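Local coordinates for extracellular solute-binding protein (Bordetella parapertussis, PDB 3PU5) that probably captures a small solute, perhaps a polyamine, outside the cytoplasmic membrane and delivers it to an ABC-type importer, as other periplasmic binding proteins do, at residues Ser86-Leu90 against Met259-Gly264; Lys98-Glu102 against Leu302-Ala306; Ser106-Ser112 against Val238-Met244. One frame throughout, in Å; residues are numbered along the deposited sequence.

Interaction 1: residues Ser86-Leu90 against Met259-Gly264; sequences SVPSL and MNYALG
Ser89 and Asn260 form the polar centre of this contact between a short 3-10 turn and the last turn of helix 252-262. The side-chain carbonyl of Asn260 receives the backbone amide of the serine, Ser89 N to Asn260 OD1 being 2.8 Å, with the nitrogen almost on the line of the side-chain C=O (C=O...N 177°). The Ser89 hydroxyl lies within reach of two acceptors, Asn260 O at 2.7 Å and Asn260 OD1 at 3.1 Å, and its single proton may serve either. Asn260 extends with CG anti to its own backbone N (chi1 -175°), which carries the amide out from the helix to the 3-10 turn. Pro88 CD sits 3.1 Å from Asn260 OD1, the two side chains crossing at about a right angle. Apolar contacts flank this polar group: Val87 CG1 rests on Asn260 CA at 3.6 Å, and Leu90 CD2 meets Leu263 CD1 at 3.7 Å. Gly264 N bonds back to Tyr261 O as the chain leaves the helix, while Leu263 O is taken up by Asn281 ND2. Gly264 then stands as N-cap of helix 265-275, so the 3-10 turn packs where two helices meet, with helix 15-33 against Tyr261 and strand 238-246 against Met259.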
# COMPACT_ATOMS: atom_id res chain seq x y z
N SER A 86 -24.60 -3.29 -6.06
CA SER A 86 -24.29 -2.20 -6.98
C SER A 86 -22.91 -2.35 -7.64
O SER A 86 -22.68 -1.84 -8.73
CB SER A 86 -24.38 -0.86 -6.26
OG SER A 86 -23.62 -0.86 -5.07
N VAL A 87 -22.00 -3.04 -6.97
CA VAL A 87 -20.65 -3.24 -7.48
C VAL A 87 -20.29 -4.71 -7.25
O VAL A 87 -19.64 -5.05 -6.26
CB VAL A 87 -19.61 -2.30 -6.78
CG1 VAL A 87 -18.22 -2.45 -7.40
CG2 VAL A 87 -20.07 -0.84 -6.84
N PRO A 88 -20.74 -5.59 -8.15
CA PRO A 88 -20.62 -7.05 -7.99
C PRO A 88 -19.20 -7.51 -7.65
O PRO A 88 -19.04 -8.46 -6.90
CB PRO A 88 -21.06 -7.59 -9.35
CG PRO A 88 -22.00 -6.54 -9.86
CD PRO A 88 -21.44 -5.24 -9.40
N SER A 89 -18.18 -6.85 -8.20
CA SER A 89 -16.79 -7.22 -7.91
C SER A 89 -16.47 -7.23 -6.41
O SER A 89 -15.57 -7.97 -5.97
CB SER A 89 -15.82 -6.31 -8.65
OG SER A 89 -15.82 -6.58 -10.04
N LEU A 90 -17.17 -6.42 -5.63
CA LEU A 90 -16.89 -6.36 -4.20
C LEU A 90 -17.06 -7.72 -3.52
O LEU A 90 -16.49 -7.98 -2.46
CB LEU A 90 -17.77 -5.31 -3.51
CG LEU A 90 -17.42 -3.84 -3.78
CD1 LEU A 90 -18.44 -2.90 -3.14
CD2 LEU A 90 -16.00 -3.53 -3.30
N MSE A 259 -15.92 1.40 -11.12
CA MSE A 259 -15.35 0.74 -9.96
C MSE A 259 -15.51 -0.78 -10.09
O MSE A 259 -14.59 -1.54 -9.78
CB MSE A 259 -16.02 1.23 -8.68
CG MSE A 259 -15.42 0.68 -7.40
SE MSE A 259 -16.19 1.58 -5.83
CE MSE A 259 -15.20 0.63 -4.43
N ASN A 260 -16.67 -1.21 -10.56
CA ASN A 260 -16.89 -2.63 -10.75
C ASN A 260 -15.88 -3.24 -11.71
O ASN A 260 -15.39 -4.34 -11.49
CB ASN A 260 -18.29 -2.89 -11.29
CG ASN A 260 -18.61 -4.36 -11.38
OD1 ASN A 260 -18.51 -5.09 -10.39
ND2 ASN A 260 -18.98 -4.82 -12.57
N TYR A 261 -15.57 -2.51 -12.78
CA TYR A 261 -14.58 -2.99 -13.73
C TYR A 261 -13.18 -2.99 -13.11
O TYR A 261 -12.44 -3.96 -13.24
CB TYR A 261 -14.60 -2.19 -15.05
CG TYR A 261 -13.60 -2.75 -16.04
CD1 TYR A 261 -12.38 -2.12 -16.24
CD2 TYR A 261 -13.85 -3.94 -16.72
CE1 TYR A 261 -11.45 -2.65 -17.11
CE2 TYR A 261 -12.93 -4.47 -17.60
CZ TYR A 261 -11.72 -3.82 -17.79
OH TYR A 261 -10.79 -4.33 -18.64
N ALA A 262 -12.83 -1.90 -12.42
CA ALA A 262 -11.48 -1.73 -11.89
C ALA A 262 -11.14 -2.79 -10.86
O ALA A 262 -9.98 -3.18 -10.70
CB ALA A 262 -11.32 -0.32 -11.27
N LEU A 263 -12.16 -3.25 -10.15
CA LEU A 263 -11.99 -4.23 -9.09
C LEU A 263 -12.22 -5.64 -9.63
O LEU A 263 -12.09 -6.62 -8.89
CB LEU A 263 -12.95 -3.95 -7.92
CG LEU A 263 -12.69 -2.65 -7.15
CD1 LEU A 263 -13.75 -2.40 -6.06
CD2 LEU A 263 -11.29 -2.68 -6.54
N GLY A 264 -12.57 -5.72 -10.91
CA GLY A 264 -12.85 -7.00 -11.54
C GLY A 264 -11.58 -7.75 -11.87
O GLY A 264 -10.48 -7.19 -11.86

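Interaction 2: residues Lys98-Glu102 against Leu302-Ala306; sequences KADWE and LVDTA
Asp100 points its carboxylate at the start of helix 305-322, where Thr305 meets it with both its hydroxyl and its backbone amide. The two donors converge on one oxygen: Thr305 OG1 is 2.6 Å and Thr305 N 2.9 Å from Asp100 OD2. Both approach from the same face of the carboxylate, tilted well out of its plane, by 39° for the hydroxyl and somewhat more for the amide. The threonine torsion (chi1 -55°) sets OG1 beside its own backbone N, which lets the pair grip a single acceptor. The other carboxylate oxygen, Asp100 OD1, lies only 3.3 Å from Asp304 OD1, with the two carboxylate planes turned 37° apart; this proximity of like charges would be expected to raise the proton affinity of one of them. The side chains of Trp101 and Thr305 cross at about a right angle, Trp101 CH2 lying 3.7 Å from Thr305 OG1. Asp100 CB covers the centre of one indole face, while Tyr71 and Ile74 of helix 67-75 also touch the ring. At the helix start Asp304 is the N-cap, accepting a weak bond from Ala306 N, and Asp100 adds a carboxylate from a distant loop to this N-terminal turn, a typical place for acidic side chains.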
# COMPACT_ATOMS: atom_id res chain seq x y z
N LYS A 98 -11.75 -3.61 2.59
CA LYS A 98 -12.91 -2.74 2.66
C LYS A 98 -13.18 -2.23 4.08
O LYS A 98 -13.95 -1.29 4.28
CB LYS A 98 -14.14 -3.50 2.15
CG LYS A 98 -13.95 -4.12 0.76
CD LYS A 98 -15.22 -4.85 0.31
CE LYS A 98 -15.28 -6.28 0.81
NZ LYS A 98 -16.42 -7.00 0.18
N ALA A 99 -12.54 -2.86 5.06
CA ALA A 99 -12.89 -2.65 6.47
C ALA A 99 -12.85 -1.20 6.96
O ALA A 99 -13.69 -0.81 7.76
CB ALA A 99 -12.03 -3.53 7.38
N ASP A 100 -11.90 -0.40 6.49
CA ASP A 100 -11.79 0.97 6.99
C ASP A 100 -12.84 1.93 6.42
O ASP A 100 -13.04 3.02 6.95
CB ASP A 100 -10.38 1.52 6.72
CG ASP A 100 -9.31 0.90 7.62
OD1 ASP A 100 -9.67 0.30 8.66
OD2 ASP A 100 -8.12 1.02 7.30
N TRP A 101 -13.52 1.54 5.35
CA TRP A 101 -14.20 2.54 4.51
C TRP A 101 -15.72 2.64 4.69
O TRP A 101 -16.41 3.28 3.90
CB TRP A 101 -13.76 2.34 3.05
CG TRP A 101 -12.30 2.06 3.02
CD1 TRP A 101 -11.69 0.87 2.73
CD2 TRP A 101 -11.25 2.96 3.38
NE1 TRP A 101 -10.33 0.98 2.87
CE2 TRP A 101 -10.03 2.26 3.27
CE3 TRP A 101 -11.21 4.31 3.78
CZ2 TRP A 101 -8.80 2.86 3.53
CZ3 TRP A 101 -9.99 4.89 4.04
CH2 TRP A 101 -8.80 4.17 3.91
N GLU A 102 -16.21 2.02 5.75
CA GLU A 102 -17.60 2.14 6.18
C GLU A 102 -18.60 1.91 5.05
O GLU A 102 -19.58 2.64 4.91
CB GLU A 102 -17.82 3.49 6.89
CG GLU A 102 -17.04 3.57 8.21
CD GLU A 102 -17.17 4.89 8.93
OE1 GLU A 102 -18.21 5.58 8.77
OE2 GLU A 102 -16.23 5.25 9.67
N LEU A 302 -3.07 -5.67 7.18
CA LEU A 302 -3.37 -4.26 7.00
C LEU A 302 -3.66 -3.65 8.36
O LEU A 302 -4.42 -4.20 9.15
CB LEU A 302 -4.58 -4.06 6.09
CG LEU A 302 -4.38 -4.40 4.61
CD1 LEU A 302 -4.44 -5.90 4.39
CD2 LEU A 302 -5.46 -3.71 3.80
N VAL A 303 -3.05 -2.50 8.63
CA VAL A 303 -3.26 -1.81 9.89
C VAL A 303 -4.39 -0.78 9.76
O VAL A 303 -4.48 -0.07 8.76
CB VAL A 303 -1.98 -1.13 10.36
CG1 VAL A 303 -2.18 -0.52 11.75
CG2 VAL A 303 -0.82 -2.13 10.37
N ASP A 304 -5.24 -0.73 10.77
CA ASP A 304 -6.39 0.18 10.81
C ASP A 304 -5.99 1.63 10.53
O ASP A 304 -5.21 2.22 11.28
CB ASP A 304 -7.06 0.06 12.20
CG ASP A 304 -8.22 1.03 12.38
OD1 ASP A 304 -8.57 1.77 11.43
OD2 ASP A 304 -8.80 1.05 13.49
N THR A 305 -6.53 2.20 9.46
CA THR A 305 -6.22 3.58 9.10
C THR A 305 -6.48 4.55 10.25
O THR A 305 -5.63 5.38 10.57
CB THR A 305 -6.99 4.05 7.85
OG1 THR A 305 -6.76 3.14 6.77
CG2 THR A 305 -6.54 5.45 7.43
N ALA A 306 -7.66 4.45 10.86
CA ALA A 306 -8.03 5.33 11.97
C ALA A 306 -7.05 5.22 13.13
O ALA A 306 -6.71 6.22 13.75
CB ALA A 306 -9.46 5.01 12.45

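Interaction 3: residues Ser106-Ser112 against Val238-Met244; sequences SLYDYSS and VSSGPVM
Tyr108 holds CG between its own backbone N and carbonyl carbon (chi1 66°), and a bend at the end of Met244 (chi3 -74°) folds the selenomethionine methyl back over its ring. These groups meet across an antiparallel pairing of strand 238-246 with strands 106-107 and 111-117, close to the centre of the molecule in this periplasmic-binding-protein fold. The pairing is interrupted: Ser106 with Met244 and Ser111 with Ser240 are hydrogen-bonded pairs, but the register slips by one residue between the two ladders. In the gap, Tyr108 N still reaches Pro242 O at 3.0 Å, and Gly241 CA lies 3.3 Å from Asp109 O in a CA-H...O contact.

The tyrosine ring is sandwiched. Met244 CE stands over its centre, 3.8 Å from the Tyr108 centroid and 8° off the normal, while Pro242 CG makes a second CH-pi contact over the opposite face, displaced toward the rim. The Val243 carbonyl approaches the ring edge. Pro242 also crosses Asp109, whose carboxylate lies against the pyrrolidine, Asp109 OD2 being 3.3 Å from Pro242 CG. Leu107 lays CD2 3.4 Å from Gly241 N. Helix 15-33 brings Phe17 against Tyr108, Asp109 and Pro242, and helix 252-262 backs Met244. In the second ladder two hydroxyls meet across the non-hydrogen-bonded pair, Ser112 OG and Ser239 OG, hydrogen-bonded at 2.7 Å.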
# COMPACT_ATOMS: atom_id res chain seq x y z
N SER A 106 -13.01 0.71 -1.19
CA SER A 106 -12.12 -0.45 -1.15
C SER A 106 -10.73 -0.09 -1.65
O SER A 106 -10.58 0.70 -2.59
CB SER A 106 -12.69 -1.56 -2.03
OG SER A 106 -11.83 -2.68 -2.02
N LEU A 107 -9.70 -0.66 -1.04
CA LEU A 107 -8.37 -0.61 -1.65
C LEU A 107 -8.50 -1.21 -3.04
O LEU A 107 -9.33 -2.10 -3.25
CB LEU A 107 -7.35 -1.40 -0.82
CG LEU A 107 -6.56 -0.64 0.26
CD1 LEU A 107 -7.46 -0.32 1.44
CD2 LEU A 107 -5.33 -1.43 0.71
N TYR A 108 -7.72 -0.72 -4.00
CA TYR A 108 -7.78 -1.28 -5.36
C TYR A 108 -6.45 -1.85 -5.85
O TYR A 108 -6.35 -2.29 -6.99
CB TYR A 108 -8.41 -0.31 -6.37
CG TYR A 108 -7.67 0.99 -6.69
CD1 TYR A 108 -6.86 1.09 -7.83
CD2 TYR A 108 -7.85 2.13 -5.91
CE1 TYR A 108 -6.23 2.30 -8.16
CE2 TYR A 108 -7.22 3.34 -6.22
CZ TYR A 108 -6.41 3.41 -7.35
OH TYR A 108 -5.80 4.61 -7.65
N ASP A 109 -5.45 -1.82 -4.98
CA ASP A 109 -4.26 -2.66 -5.11
C ASP A 109 -3.59 -2.68 -3.73
O ASP A 109 -3.95 -1.91 -2.85
CB ASP A 109 -3.31 -2.17 -6.22
CG ASP A 109 -2.56 -0.88 -5.86
OD1 ASP A 109 -1.77 -0.90 -4.90
OD2 ASP A 109 -2.74 0.14 -6.56
N TYR A 110 -2.64 -3.59 -3.53
CA TYR A 110 -1.84 -3.52 -2.31
C TYR A 110 -0.35 -3.73 -2.63
O TYR A 110 0.01 -4.57 -3.45
CB TYR A 110 -2.37 -4.46 -1.21
CG TYR A 110 -2.27 -5.95 -1.50
CD1 TYR A 110 -1.10 -6.65 -1.23
CD2 TYR A 110 -3.35 -6.66 -2.04
CE1 TYR A 110 -1.01 -8.00 -1.49
CE2 TYR A 110 -3.25 -8.01 -2.31
CZ TYR A 110 -2.08 -8.68 -2.04
OH TYR A 110 -1.95 -10.02 -2.31
N SER A 111 0.50 -2.90 -2.03
CA SER A 111 1.94 -3.14 -2.04
C SER A 111 2.35 -3.52 -0.63
O SER A 111 1.75 -3.04 0.34
CB SER A 111 2.72 -1.91 -2.53
OG SER A 111 2.59 -0.83 -1.63
N SER A 112 3.35 -4.40 -0.50
CA SER A 112 3.63 -5.07 0.77
C SER A 112 5.04 -4.86 1.28
O SER A 112 6.01 -5.13 0.57
CB SER A 112 3.38 -6.58 0.63
OG SER A 112 2.08 -6.83 0.18
N VAL A 238 3.23 -6.39 5.70
CA VAL A 238 2.36 -5.28 6.08
C VAL A 238 2.08 -4.47 4.84
O VAL A 238 2.99 -3.89 4.25
CB VAL A 238 3.04 -4.36 7.08
CG1 VAL A 238 2.02 -3.44 7.72
CG2 VAL A 238 3.76 -5.19 8.11
N SER A 239 0.81 -4.43 4.46
CA SER A 239 0.44 -3.96 3.14
C SER A 239 -0.45 -2.75 3.20
O SER A 239 -1.23 -2.58 4.13
CB SER A 239 -0.25 -5.08 2.38
OG SER A 239 0.59 -6.22 2.32
N SER A 240 -0.32 -1.91 2.19
CA SER A 240 -1.13 -0.71 2.09
C SER A 240 -1.45 -0.50 0.62
O SER A 240 -0.80 -1.08 -0.26
CB SER A 240 -0.35 0.49 2.64
OG SER A 240 0.03 0.29 3.99
N GLY A 241 -2.43 0.34 0.35
CA GLY A 241 -2.77 0.61 -1.03
C GLY A 241 -3.71 1.79 -1.14
O GLY A 241 -4.27 2.25 -0.15
N PRO A 242 -3.90 2.27 -2.38
CA PRO A 242 -4.80 3.40 -2.63
C PRO A 242 -6.25 2.94 -2.54
O PRO A 242 -6.55 1.76 -2.70
CB PRO A 242 -4.44 3.82 -4.06
CG PRO A 242 -3.91 2.57 -4.72
CD PRO A 242 -3.27 1.74 -3.61
N VAL A 243 -7.15 3.88 -2.24
CA VAL A 243 -8.56 3.54 -2.06
C VAL A 243 -9.39 4.07 -3.22
O VAL A 243 -9.08 5.13 -3.78
CB VAL A 243 -9.10 4.11 -0.73
CG1 VAL A 243 -10.47 3.54 -0.43
CG2 VAL A 243 -8.15 3.78 0.40
N MSE A 244 -10.43 3.32 -3.58
CA MSE A 244 -11.36 3.77 -4.60
C MSE A 244 -12.76 3.92 -4.01
O MSE A 244 -13.22 3.07 -3.25
CB MSE A 244 -11.40 2.80 -5.78
CG MSE A 244 -12.20 3.34 -6.97
SE MSE A 244 -12.01 2.21 -8.58
CE MSE A 244 -10.19 2.69 -9.13

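Overall arrangement
Interaction 3 is the central and most extensive of the three, a buried strand pairing rich in backbone bonds and ring contacts. Interaction 1 is also buried but lies farther out, joining a 3-10 turn to a helix end through one asparagine; it meets interaction 3 where Met259, Ala262 and Leu263 pack on Met244 and Tyr108. Interaction 2 is a surface contact with carboxylate chemistry, yet its Trp101 reaches inward to Val243 and Leu107. The loop between helix 67-75 and strand 106-107 supplies one side of interactions 1 and 2, which are linked by a probable hydrogen bond from Lys98 NZ to Leu90 O, 2.8 Å long.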